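Local atomic coordinates of acyl-CoA dehydrogenase (Bacillus subtilis, PDB entry 5LNX), a protein that catalyses the FAD-dependent oxidation of saturated acyl-CoA thioesters to 2,3-dehydroacyl-CoA, passing the electrons to an acceptor. Residues His258-Asp261 with Tyr262-Arg266; Ala292-His295 with Leu296-Ala300; Lys318-Ala321 with Ser322-Val326. All coordinates share one frame; numbering follows the deposited sequence.

Interaction 1 (His258-Asp261 with Tyr262-Arg266). With FAD (flavin-adenine dinucleotide), chain Q.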
ATOM      1  N   HIS D 258      15.621  13.765  -9.903  1.00 33.57           N
ATOM      2  CA  HIS D 258      16.809  12.944 -10.053  1.00 36.47           C
ATOM      3  C   HIS D 258      16.457  11.634 -10.744  1.00 42.60           C
ATOM      4  O   HIS D 258      17.158  11.192 -11.676  1.00 47.17           O
ATOM      5  CB  HIS D 258      17.449  12.635  -8.701  1.00 39.53           C
ATOM      6  CG  HIS D 258      18.279  13.748  -8.147  1.00 39.33           C
ATOM      7  ND1 HIS D 258      17.763  14.721  -7.321  1.00 37.45           N
ATOM      8  CD2 HIS D 258      19.593  14.033  -8.291  1.00 40.15           C
ATOM      9  CE1 HIS D 258      18.727  15.559  -6.981  1.00 40.53           C
ATOM     10  NE2 HIS D 258      19.848  15.160  -7.551  1.00 40.20           N
ATOM     11  N   ALA D 259      15.365  11.021 -10.282  1.00 39.28           N
ATOM     12  CA  ALA D 259      14.928   9.713 -10.784  1.00 38.14           C
ATOM     13  C   ALA D 259      14.563   9.725 -12.285  1.00 37.96           C
ATOM     14  O   ALA D 259      14.774   8.743 -12.986  1.00 30.95           O
ATOM     15  CB  ALA D 259      13.746   9.207  -9.979  1.00 38.52           C
ATOM     16  N   VAL D 260      14.004  10.838 -12.745  1.00 38.07           N
ATOM     17  CA  VAL D 260      13.556  10.983 -14.127  1.00 37.32           C
ATOM     18  C   VAL D 260      14.773  11.060 -15.053  1.00 38.30           C
ATOM     19  O   VAL D 260      14.959  10.231 -15.948  1.00 44.01           O
ATOM     20  CB  VAL D 260      12.689  12.246 -14.311  1.00 38.64           C
ATOM     21  CG1 VAL D 260      12.480  12.555 -15.795  1.00 42.57           C
ATOM     22  CG2 VAL D 260      11.349  12.078 -13.617  1.00 38.44           C
ATOM     23  N   ASP D 261      15.574  12.085 -14.815  1.00 35.45           N
ATOM     24  CA  ASP D 261      16.871  12.315 -15.437  1.00 33.33           C
ATOM     25  C   ASP D 261      17.722  11.029 -15.510  1.00 27.92           C
ATOM     26  O   ASP D 261      18.235  10.646 -16.575  1.00 29.72           O
ATOM     27  CB  ASP D 261      17.585  13.437 -14.589  1.00 33.56           C
ATOM     28  CG  ASP D 261      19.041  13.646 -14.971  1.00 34.78           C
ATOM     29  OD1 ASP D 261      19.734  12.665 -14.753  1.00 32.09           O
ATOM     30  OD2 ASP D 261      19.532  14.740 -15.404  1.00 36.97           O
ATOM     31  N   TYR D 262      17.913  10.367 -14.388  1.00 26.12           N
ATOM     32  CA  TYR D 262      18.742   9.134 -14.409  1.00 26.79           C
ATOM     33  C   TYR D 262      18.112   8.064 -15.300  1.00 28.88           C
ATOM     34  O   TYR D 262      18.814   7.353 -16.012  1.00 35.26           O
ATOM     35  CB  TYR D 262      18.971   8.554 -13.018  1.00 21.83           C
ATOM     36  CG  TYR D 262      19.855   7.332 -13.008  1.00 19.83           C
ATOM     37  CD1 TYR D 262      21.255   7.434 -12.955  1.00 18.17           C
ATOM     38  CD2 TYR D 262      19.295   6.060 -13.040  1.00 19.45           C
ATOM     39  CE1 TYR D 262      22.060   6.301 -12.955  1.00 16.98           C
ATOM     40  CE2 TYR D 262      20.090   4.920 -13.062  1.00 18.97           C
ATOM     41  CZ  TYR D 262      21.472   5.046 -13.009  1.00 18.30           C
ATOM     42  OH  TYR D 262      22.238   3.889 -12.972  1.00 19.88           O
ATOM     43  N   ALA D 263      16.797   7.924 -15.186  1.00 28.43           N
ATOM     44  CA  ALA D 263      16.033   6.848 -15.817  1.00 28.21           C
ATOM     45  C   ALA D 263      15.992   6.967 -17.333  1.00 29.53           C
ATOM     46  O   ALA D 263      15.633   6.006 -18.027  1.00 25.22           O
ATOM     47  CB  ALA D 263      14.611   6.837 -15.278  1.00 28.35           C
ATOM     48  N   LYS D 264      16.226   8.190 -17.796  1.00 32.02           N
ATOM     49  CA  LYS D 264      16.179   8.568 -19.208  1.00 34.56           C
ATOM     50  C   LYS D 264      17.511   8.282 -19.874  1.00 35.95           C
ATOM     51  O   LYS D 264      17.563   7.923 -21.060  1.00 41.21           O
ATOM     52  CB  LYS D 264      15.878  10.071 -19.358  1.00 34.86           C
ATOM     53  CG  LYS D 264      14.396  10.410 -19.333  1.00 37.79           C
ATOM     54  CD  LYS D 264      14.157  11.883 -19.105  1.00 41.68           C
ATOM     55  CE  LYS D 264      14.316  12.645 -20.404  1.00 41.79           C
ATOM     56  NZ  LYS D 264      14.289  14.110 -20.155  1.00 44.95           N
ATOM     57  N   GLN D 265      18.570   8.484 -19.096  1.00 33.16           N
ATOM     58  CA  GLN D 265      19.963   8.386 -19.527  1.00 31.21           C
ATOM     59  C   GLN D 265      20.444   6.946 -19.399  1.00 27.69           C
ATOM     60  O   GLN D 265      21.190   6.433 -20.239  1.00 34.13           O
ATOM     61  CB  GLN D 265      20.842   9.301 -18.635  1.00 34.82           C
ATOM     62  CG  GLN D 265      22.316   8.856 -18.484  1.00 37.47           C
ATOM     63  CD  GLN D 265      22.956   9.045 -17.086  1.00 40.63           C
ATOM     64  OE1 GLN D 265      23.675   8.148 -16.605  1.00 40.90           O
ATOM     65  NE2 GLN D 265      22.642  10.136 -16.401  1.00 39.53           N
ATOM     66  N   ARG D 266      20.055   6.306 -18.315  1.00 24.21           N
ATOM     67  CA  ARG D 266      20.545   4.957 -18.009  1.00 23.25           C
ATOM     68  C   ARG D 266      19.924   3.905 -18.926  1.00 22.91           C
ATOM     69  O   ARG D 266      18.699   3.751 -18.970  1.00 20.83           O
ATOM     70  CB  ARG D 266      20.256   4.573 -16.566  1.00 20.67           C
ATOM     71  CG  ARG D 266      20.649   3.143 -16.253  1.00 19.46           C
ATOM     72  CD  ARG D 266      22.154   2.952 -16.248  1.00 17.67           C
ATOM     73  NE  ARG D 266      22.482   1.591 -15.850  1.00 16.48           N
ATOM     74  CZ  ARG D 266      23.720   1.128 -15.692  1.00 17.32           C
ATOM     75  NH1 ARG D 266      24.758   1.892 -15.997  1.00 16.79           N
ATOM     76  NH2 ARG D 266      23.924  -0.137 -15.282  1.00 18.50           N
TER
HETATM   77  PA  FAD Q 404      20.421  -1.317 -13.467  1.00 27.74           P
HETATM   78  O1A FAD Q 404      20.929  -0.027 -14.079  1.00 24.25           O
HETATM   79  O2A FAD Q 404      20.436  -2.633 -14.169  1.00 23.97           O
HETATM   80  O5B FAD Q 404      18.832  -1.123 -13.218  1.00 27.66           O
HETATM   81  C5B FAD Q 404      18.344   0.060 -12.581  1.00 26.43           C
HETATM   82  C4B FAD Q 404      16.816   0.059 -12.476  1.00 24.79           C
HETATM   83  O4B FAD Q 404      16.273  -0.209 -13.762  1.00 24.32           O
HETATM   84  C3B FAD Q 404      16.293  -1.000 -11.532  1.00 23.88           C
HETATM   85  O3B FAD Q 404      15.271  -0.465 -10.685  1.00 22.53           O
HETATM   86  C2B FAD Q 404      15.732  -2.073 -12.427  1.00 23.36           C
HETATM   87  O2B FAD Q 404      14.562  -2.638 -11.829  1.00 21.47           O
HETATM   88  C1B FAD Q 404      15.381  -1.300 -13.671  1.00 24.50           C
HETATM   89  N9A FAD Q 404      15.388  -2.072 -14.912  1.00 25.93           N
HETATM   90  C8A FAD Q 404      16.369  -2.132 -15.830  1.00 28.97           C
HETATM   91  N7A FAD Q 404      15.995  -2.896 -16.886  1.00 30.67           N
HETATM   92  C5A FAD Q 404      14.727  -3.299 -16.635  1.00 32.63           C
HETATM   93  C6A FAD Q 404      13.698  -4.095 -17.325  1.00 32.16           C
HETATM   94  N6A FAD Q 404      13.986  -4.648 -18.508  1.00 30.31           N
HETATM   95  N1A FAD Q 404      12.484  -4.237 -16.727  1.00 35.13           N
HETATM   96  C2A FAD Q 404      12.201  -3.687 -15.522  1.00 30.57           C
HETATM   97  N3A FAD Q 404      13.085  -2.937 -14.862  1.00 29.19           N
HETATM   98  C4A FAD Q 404      14.328  -2.729 -15.344  1.00 29.20           C
HETATM   99  N1  FAD Q 404      27.113  -7.919  -8.305  1.00 40.24           N
HETATM  100  C2  FAD Q 404      27.831  -9.077  -8.389  1.00 40.18           C
HETATM  101  O2  FAD Q 404      27.893  -9.680  -9.485  1.00 31.82           O
HETATM  102  N3  FAD Q 404      28.455  -9.598  -7.301  1.00 39.54           N
HETATM  103  C4  FAD Q 404      28.416  -9.030  -6.091  1.00 34.77           C
HETATM  104  O4  FAD Q 404      29.023  -9.536  -5.127  1.00 35.05           O
HETATM  105  C4X FAD Q 404      27.663  -7.783  -5.929  1.00 33.03           C
HETATM  106  N5  FAD Q 404      27.575  -7.182  -4.728  1.00 36.79           N
HETATM  107  C5X FAD Q 404      26.884  -6.022  -4.576  1.00 33.93           C
HETATM  108  C6  FAD Q 404      26.866  -5.390  -3.338  1.00 31.86           C
HETATM  109  C7  FAD Q 404      26.161  -4.220  -3.164  1.00 30.83           C
HETATM  110  C7M FAD Q 404      26.120  -3.570  -1.812  1.00 32.24           C
HETATM  111  C8  FAD Q 404      25.487  -3.605  -4.311  1.00 30.41           C
HETATM  112  C8M FAD Q 404      24.712  -2.328  -4.155  1.00 32.24           C
HETATM  113  C9  FAD Q 404      25.518  -4.218  -5.548  1.00 30.77           C
HETATM  114  C9A FAD Q 404      26.197  -5.411  -5.752  1.00 29.98           C
HETATM  115  N10 FAD Q 404      26.248  -6.053  -7.030  1.00 27.97           N
HETATM  116  C10 FAD Q 404      26.996  -7.235  -7.135  1.00 32.32           C
HETATM  117  C1' FAD Q 404      25.623  -5.479  -8.239  1.00 24.48           C
HETATM  118  C2' FAD Q 404      24.131  -5.702  -8.384  1.00 22.30           C
HETATM  119  O2' FAD Q 404      23.998  -7.025  -8.860  1.00 23.27           O
HETATM  120  C3' FAD Q 404      23.510  -4.695  -9.355  1.00 21.92           C
HETATM  121  O3' FAD Q 404      23.330  -3.423  -8.690  1.00 21.50           O
HETATM  122  C4' FAD Q 404      22.176  -5.118  -9.992  1.00 20.79           C
HETATM  123  O4' FAD Q 404      22.297  -6.414 -10.598  1.00 22.42           O
HETATM  124  C5' FAD Q 404      21.663  -4.118 -11.031  1.00 18.25           C
HETATM  125  O5' FAD Q 404      22.725  -3.300 -11.550  1.00 17.56           O
HETATM  126  P   FAD Q 404      22.610  -1.668 -11.703  1.00 19.77           P
HETATM  127  O1P FAD Q 404      22.858  -1.135 -10.302  1.00 18.18           O
HETATM  128  O2P FAD Q 404      23.378  -1.111 -12.887  1.00 16.56           O
HETATM  129  O3P FAD Q 404      21.029  -1.439 -11.983  1.00 21.04           O
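Tyr262 N binds His258 O at 2.9 Å, a nearly straight helical bond near the end of helix 229-265. The same carbonyl has a weak bond from Tyr336 OH. The Tyr262 ring leaves the backbone with CG anti to the amide nitrogen (chi1 -178°). This swings it away from the preceding turn and under Arg266, whose CB sits 3.5 Å above the ring plane, toward its rim. Tyr336 stacks on the same ring.

Ala263 continues the helix, with N bonded to Ala259 O at 3.1 Å. Its small methyl and that of Ala259 both pack on Ile335.

At Lys264 the helical bonding weakens. Its N is shared between Val260 O and Asp261 O, and both bonds are weak. The lysine side chain runs alongside Val260, with Lys264 CD 3.8 Å from Val260 CG1, so its methylene part makes the apolar contact. Both residues also meet the second subunit, Val260 at Leu375 and Lys264 at Leu376 of that chain.

Gln265 N makes another weak bond, to Asp261 O at 3.3 Å. Gln265 NE2 stays 4.2 Å from Asp261 OD1, too far to bond.

Arg266 is the first residue to leave helical geometry. Its chain bends at chi2 (70°) and carries the guanidinium to the FAD diphosphate. Arg266 NE donates to FAD O1A at 2.9 Å, and Arg266 NH2 adds a weak bond to that oxygen. FAD O2P, on the other phosphate, lies obliquely to the guanidinium plane, 2.6 Å from Arg266 NH2. NH1 bonds to Pro126 O of the third subunit, whose Thr124, Ser130 and Thr156 also hold this FAD. A helix end thus delivers an arginine to the cofactor diphosphate, in the intersubunit FAD site of an acyl-CoA dehydrogenase.

Interaction 2 (Ala292-His295 with Leu296-Ala300)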
ATOM      1  N   ALA D 292      -0.424  16.106  -5.351  1.00 32.72           N
ATOM      2  CA  ALA D 292      -1.364  15.976  -4.246  1.00 32.24           C
ATOM      3  C   ALA D 292      -0.838  16.701  -3.007  1.00 33.19           C
ATOM      4  O   ALA D 292      -1.504  17.571  -2.442  1.00 31.13           O
ATOM      5  CB  ALA D 292      -1.585  14.499  -3.935  1.00 31.60           C
ATOM      6  N   ALA D 293       0.388  16.337  -2.632  1.00 32.47           N
ATOM      7  CA  ALA D 293       1.103  16.954  -1.516  1.00 29.92           C
ATOM      8  C   ALA D 293       1.228  18.454  -1.675  1.00 30.25           C
ATOM      9  O   ALA D 293       0.938  19.210  -0.748  1.00 38.01           O
ATOM     10  CB  ALA D 293       2.482  16.347  -1.374  1.00 32.16           C
ATOM     11  N   ARG D 294       1.639  18.896  -2.858  1.00 32.20           N
ATOM     12  CA  ARG D 294       1.832  20.332  -3.094  1.00 31.25           C
ATOM     13  C   ARG D 294       0.616  21.135  -2.623  1.00 29.52           C
ATOM     14  O   ARG D 294       0.760  22.125  -1.905  1.00 31.48           O
ATOM     15  CB  ARG D 294       2.119  20.656  -4.563  1.00 32.93           C
ATOM     16  CG  ARG D 294       2.383  22.146  -4.759  1.00 35.52           C
ATOM     17  CD  ARG D 294       3.184  22.508  -5.994  1.00 39.81           C
ATOM     18  NE  ARG D 294       2.458  22.272  -7.241  1.00 47.09           N
ATOM     19  CZ  ARG D 294       2.536  21.160  -7.964  1.00 49.16           C
ATOM     20  NH1 ARG D 294       3.307  20.143  -7.582  1.00 48.09           N
ATOM     21  NH2 ARG D 294       1.821  21.058  -9.077  1.00 56.62           N
ATOM     22  N   HIS D 295      -0.577  20.679  -3.005  1.00 27.95           N
ATOM     23  CA  HIS D 295      -1.834  21.439  -2.781  1.00 27.12           C
ATOM     24  C   HIS D 295      -2.277  21.391  -1.323  1.00 27.31           C
ATOM     25  O   HIS D 295      -2.855  22.345  -0.802  1.00 25.71           O
ATOM     26  CB  HIS D 295      -2.993  20.874  -3.615  1.00 24.30           C
ATOM     27  CG  HIS D 295      -2.743  20.823  -5.086  1.00 23.28           C
ATOM     28  ND1 HIS D 295      -1.994  21.753  -5.767  1.00 24.14           N
ATOM     29  CD2 HIS D 295      -3.149  19.918  -6.003  1.00 23.85           C
ATOM     30  CE1 HIS D 295      -1.933  21.405  -7.041  1.00 25.07           C
ATOM     31  NE2 HIS D 295      -2.632  20.299  -7.209  1.00 23.59           N
ATOM     32  N   LEU D 296      -2.039  20.258  -0.684  1.00 27.95           N
ATOM     33  CA  LEU D 296      -2.308  20.123   0.750  1.00 30.69           C
ATOM     34  C   LEU D 296      -1.500  21.154   1.533  1.00 31.98           C
ATOM     35  O   LEU D 296      -2.035  21.835   2.405  1.00 35.66           O
ATOM     36  CB  LEU D 296      -1.933  18.729   1.254  1.00 29.84           C
ATOM     37  CG  LEU D 296      -2.852  17.585   0.864  1.00 31.19           C
ATOM     38  CD1 LEU D 296      -2.261  16.282   1.367  1.00 32.16           C
ATOM     39  CD2 LEU D 296      -4.249  17.769   1.415  1.00 30.01           C
ATOM     40  N   VAL D 297      -0.219  21.248   1.185  1.00 28.40           N
ATOM     41  CA  VAL D 297       0.721  22.160   1.835  1.00 30.71           C
ATOM     42  C   VAL D 297       0.303  23.617   1.676  1.00 31.72           C
ATOM     43  O   VAL D 297       0.113  24.337   2.652  1.00 34.46           O
ATOM     44  CB  VAL D 297       2.151  22.010   1.259  1.00 28.07           C
ATOM     45  CG1 VAL D 297       3.071  23.107   1.787  1.00 28.31           C
ATOM     46  CG2 VAL D 297       2.724  20.644   1.591  1.00 24.66           C
ATOM     47  N   TYR D 298       0.153  24.037   0.431  1.00 33.47           N
ATOM     48  CA  TYR D 298      -0.102  25.451   0.113  1.00 33.27           C
ATOM     49  C   TYR D 298      -1.488  25.959   0.477  1.00 31.56           C
ATOM     50  O   TYR D 298      -1.645  27.138   0.776  1.00 34.55           O
ATOM     51  CB  TYR D 298       0.226  25.739  -1.360  1.00 33.44           C
ATOM     52  CG  TYR D 298       1.723  25.764  -1.555  1.00 36.83           C
ATOM     53  CD1 TYR D 298       2.495  26.784  -0.995  1.00 40.96           C
ATOM     54  CD2 TYR D 298       2.382  24.718  -2.202  1.00 37.69           C
ATOM     55  CE1 TYR D 298       3.883  26.774  -1.085  1.00 46.89           C
ATOM     56  CE2 TYR D 298       3.760  24.701  -2.310  1.00 39.80           C
ATOM     57  CZ  TYR D 298       4.508  25.729  -1.754  1.00 44.82           C
ATOM     58  OH  TYR D 298       5.867  25.751  -1.893  1.00 39.54           O
ATOM     59  N   HIS D 299      -2.482  25.083   0.438  1.00 30.57           N
ATOM     60  CA  HIS D 299      -3.821  25.438   0.894  1.00 34.37           C
ATOM     61  C   HIS D 299      -3.852  25.584   2.429  1.00 33.58           C
ATOM     62  O   HIS D 299      -4.513  26.473   2.976  1.00 32.73           O
ATOM     63  CB  HIS D 299      -4.852  24.402   0.446  1.00 38.55           C
ATOM     64  CG  HIS D 299      -6.221  24.638   1.001  1.00 42.51           C
ATOM     65  ND1 HIS D 299      -6.925  25.797   0.764  1.00 49.31           N
ATOM     66  CD2 HIS D 299      -7.013  23.872   1.790  1.00 49.48           C
ATOM     67  CE1 HIS D 299      -8.094  25.736   1.377  1.00 53.28           C
ATOM     68  NE2 HIS D 299      -8.175  24.577   2.005  1.00 53.82           N
ATOM     69  N   ALA D 300      -3.138  24.692   3.105  1.00 31.08           N
ATOM     70  CA  ALA D 300      -2.944  24.771   4.555  1.00 30.94           C
ATOM     71  C   ALA D 300      -2.300  26.096   4.961  1.00 33.07           C
ATOM     72  O   ALA D 300      -2.683  26.715   5.965  1.00 39.31           O
ATOM     73  CB  ALA D 300      -2.088  23.613   5.036  1.00 29.57           C
TER
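Arg294 and Tyr298 meet one helical turn apart on helix 277-305. The touching part of the arginine is its aliphatic stem: Arg294 CG lies 3.6 Å from Tyr298 CD2. The guanidinium lies well away from the ring, its plane 53° from the ring plane, and the arginine packs on Glu253 of helix 229-265. Tyr298 CG is anti to its own carbonyl carbon (chi1 -74°), which turns the ring back along the helix toward Arg294. Val297 CG1 stands over the centre of one ring face, 4.3 Å above the plane.

Backbone bonds fix the spacing. Tyr298 N binds Arg294 O at 3.1 Å, and His299 N binds His295 O at 3.0 Å.

Farther out, the rings of His295 and His299 pack against those of the second subunit, each meeting the other histidine of that chain. Tyr298 packs on Ile68 and Leu69 of helix 64-77, and its OH is hydrogen-bonded to His72 ND1. With an alanine in place of Tyr298, His72 would probably lose its phenol partner and the Arg294 stem its ring neighbour. Carbon atoms make the side-chain contact, while the buried phenol finds its polar partner in His72 of another helix.

Interaction 3 (Lys318-Ala321 with Ser322-Val326)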
ATOM      1  N   LYS D 318       1.201  17.218   6.634  1.00 23.70           N
ATOM      2  CA  LYS D 318       2.408  16.679   7.294  1.00 22.61           C
ATOM      3  C   LYS D 318       2.494  15.170   7.081  1.00 21.74           C
ATOM      4  O   LYS D 318       3.523  14.644   6.656  1.00 23.01           O
ATOM      5  CB  LYS D 318       2.388  16.966   8.803  1.00 23.19           C
ATOM      6  CG  LYS D 318       3.728  16.803   9.520  1.00 21.73           C
ATOM      7  CD  LYS D 318       3.960  15.387  10.038  1.00 21.76           C
ATOM      8  CE  LYS D 318       5.111  15.350  11.032  1.00 21.20           C
ATOM      9  NZ  LYS D 318       5.503  13.961  11.447  1.00 21.32           N
ATOM     10  N   GLN D 319       1.363  14.514   7.295  1.00 19.89           N
ATOM     11  CA  GLN D 319       1.229  13.065   7.135  1.00 20.26           C
ATOM     12  C   GLN D 319       1.334  12.624   5.671  1.00 21.14           C
ATOM     13  O   GLN D 319       1.920  11.580   5.356  1.00 18.14           O
ATOM     14  CB  GLN D 319      -0.119  12.595   7.704  1.00 20.22           C
ATOM     15  CG  GLN D 319      -0.353  11.086   7.637  1.00 21.27           C
ATOM     16  CD  GLN D 319      -1.202  10.639   6.458  1.00 21.52           C
ATOM     17  OE1 GLN D 319      -2.357  11.064   6.323  1.00 26.68           O
ATOM     18  NE2 GLN D 319      -0.595   9.911   5.525  1.00 19.19           N
ATOM     19  N   PHE D 320       0.726  13.398   4.783  1.00 23.27           N
ATOM     20  CA  PHE D 320       0.666  13.004   3.376  1.00 25.93           C
ATOM     21  C   PHE D 320       2.037  13.143   2.705  1.00 24.43           C
ATOM     22  O   PHE D 320       2.577  12.179   2.170  1.00 19.05           O
ATOM     23  CB  PHE D 320      -0.382  13.797   2.587  1.00 25.46           C
ATOM     24  CG  PHE D 320      -0.659  13.204   1.258  1.00 26.75           C
ATOM     25  CD1 PHE D 320      -1.588  12.175   1.129  1.00 27.30           C
ATOM     26  CD2 PHE D 320       0.136  13.541   0.157  1.00 26.71           C
ATOM     27  CE1 PHE D 320      -1.778  11.546  -0.093  1.00 26.18           C
ATOM     28  CE2 PHE D 320      -0.046  12.909  -1.060  1.00 24.09           C
ATOM     29  CZ  PHE D 320      -0.996  11.907  -1.181  1.00 25.16           C
ATOM     30  N   ALA D 321       2.581  14.352   2.783  1.00 25.94           N
ATOM     31  CA  ALA D 321       3.889  14.669   2.196  1.00 27.01           C
ATOM     32  C   ALA D 321       4.978  13.770   2.768  1.00 28.12           C
ATOM     33  O   ALA D 321       5.761  13.177   2.021  1.00 36.33           O
ATOM     34  CB  ALA D 321       4.222  16.132   2.417  1.00 26.95           C
ATOM     35  N   SER D 322       4.971  13.603   4.085  1.00 28.43           N
ATOM     36  CA  SER D 322       5.978  12.775   4.770  1.00 27.13           C
ATOM     37  C   SER D 322       5.968  11.341   4.243  1.00 26.46           C
ATOM     38  O   SER D 322       6.990  10.812   3.835  1.00 33.18           O
ATOM     39  CB  SER D 322       5.785  12.801   6.306  1.00 25.88           C
ATOM     40  OG  SER D 322       4.516  12.314   6.725  1.00 23.00           O
ATOM     41  N   ASP D 323       4.813  10.709   4.279  1.00 26.49           N
ATOM     42  CA  ASP D 323       4.669   9.322   3.816  1.00 28.05           C
ATOM     43  C   ASP D 323       5.009   9.194   2.340  1.00 25.19           C
ATOM     44  O   ASP D 323       5.607   8.224   1.910  1.00 22.46           O
ATOM     45  CB  ASP D 323       3.229   8.817   4.035  1.00 32.01           C
ATOM     46  CG  ASP D 323       2.917   8.554   5.497  1.00 33.55           C
ATOM     47  OD1 ASP D 323       3.831   8.691   6.329  1.00 37.41           O
ATOM     48  OD2 ASP D 323       1.770   8.178   5.804  1.00 35.97           O
ATOM     49  N   ALA D 324       4.539  10.160   1.573  1.00 26.40           N
ATOM     50  CA  ALA D 324       4.787  10.216   0.128  1.00 26.75           C
ATOM     51  C   ALA D 324       6.276  10.295  -0.150  1.00 25.83           C
ATOM     52  O   ALA D 324       6.787   9.725  -1.110  1.00 29.62           O
ATOM     53  CB  ALA D 324       4.056  11.409  -0.501  1.00 23.27           C
ATOM     54  N   ALA D 325       6.957  11.038   0.698  1.00 25.49           N
ATOM     55  CA  ALA D 325       8.383  11.316   0.525  1.00 24.64           C
ATOM     56  C   ALA D 325       9.214  10.076   0.806  1.00 23.79           C
ATOM     57  O   ALA D 325      10.111   9.719   0.044  1.00 30.22           O
ATOM     58  CB  ALA D 325       8.794  12.461   1.440  1.00 25.83           C
ATOM     59  N   VAL D 326       8.931   9.441   1.927  1.00 22.00           N
ATOM     60  CA  VAL D 326       9.542   8.144   2.259  1.00 20.40           C
ATOM     61  C   VAL D 326       9.423   7.203   1.095  1.00 21.51           C
ATOM     62  O   VAL D 326      10.332   6.421   0.832  1.00 24.73           O
ATOM     63  CB  VAL D 326       8.854   7.467   3.454  1.00 18.24           C
ATOM     64  CG1 VAL D 326       9.488   6.128   3.763  1.00 17.78           C
ATOM     65  CG2 VAL D 326       8.951   8.352   4.667  1.00 19.43           C
TER
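Four backbone bonds join Lys318-Ala321 to Ser322-Val326 as successive turns of helix 311-326. Ser322 N reaches Lys318 O at 3.1 Å, and Asp323 N reaches Gln319 O at 3.2 Å. Ala324 N to Phe320 O is 2.9 Å, and Ala325 N to Ala321 O is 2.8 Å.

Ser322 adds a side-chain bond to this pattern. With OG between the backbone N and the carbonyl carbon (chi1 60°), the Ser322 hydroxyl folds back, and OG donates to Lys318 O at 2.5 Å. That carbonyl therefore accepts from both the amide and the hydroxyl of one residue. A serine whose hydroxyl returns to the carbonyl four residues earlier is a common feature of helices. This helix belongs to the C-terminal helical bundle of the acyl-CoA dehydrogenases and packs against helices 229-265, 277-305 and 364-376. Ser322 OG is also bonded to Asn364 ND2, at the start of helix 364-376.

One turn is bridged by Gln319 and Asp323. Gln319 NE2 donates to Asp323 OD2 at 2.9 Å, meeting the oxygen from above the carboxylate plane, 50° out of it. The amide and carboxylate planes are turned 51° from each other. OD2 also forms a salt bridge to Arg368, while OD1 takes a hydrogen bond from Gln358 NE2. The carboxylate is thus held at both oxygens, and the salt bridge to Arg368 would probably favour its charged form.

Phe320 only brushes this turn, with its CE2 4.4 Å from Ala324 CB. Its ring reaches across to helix 277-305 and to Phe320 of the second subunit.

How the interactions relate
The three contacts follow one another along the helical C-terminal domain, and each also meets the second subunit. Interactions 2 and 3 touch, their centres about 12 Å apart. Phe320 joins them: its CB is 3.3 Å from Leu296 CD1, and its CE2 is 3.6 Å from Ala292 CB. Interaction 1 stands apart at the far end of the bundle, with centres about 26 Å from interaction 2 and 23 Å from interaction 3. Its Arg266 binds an FAD shared with other subunits. Lys318 of interaction 3 lies about 8 Å from a different FAD, measured from its side chain.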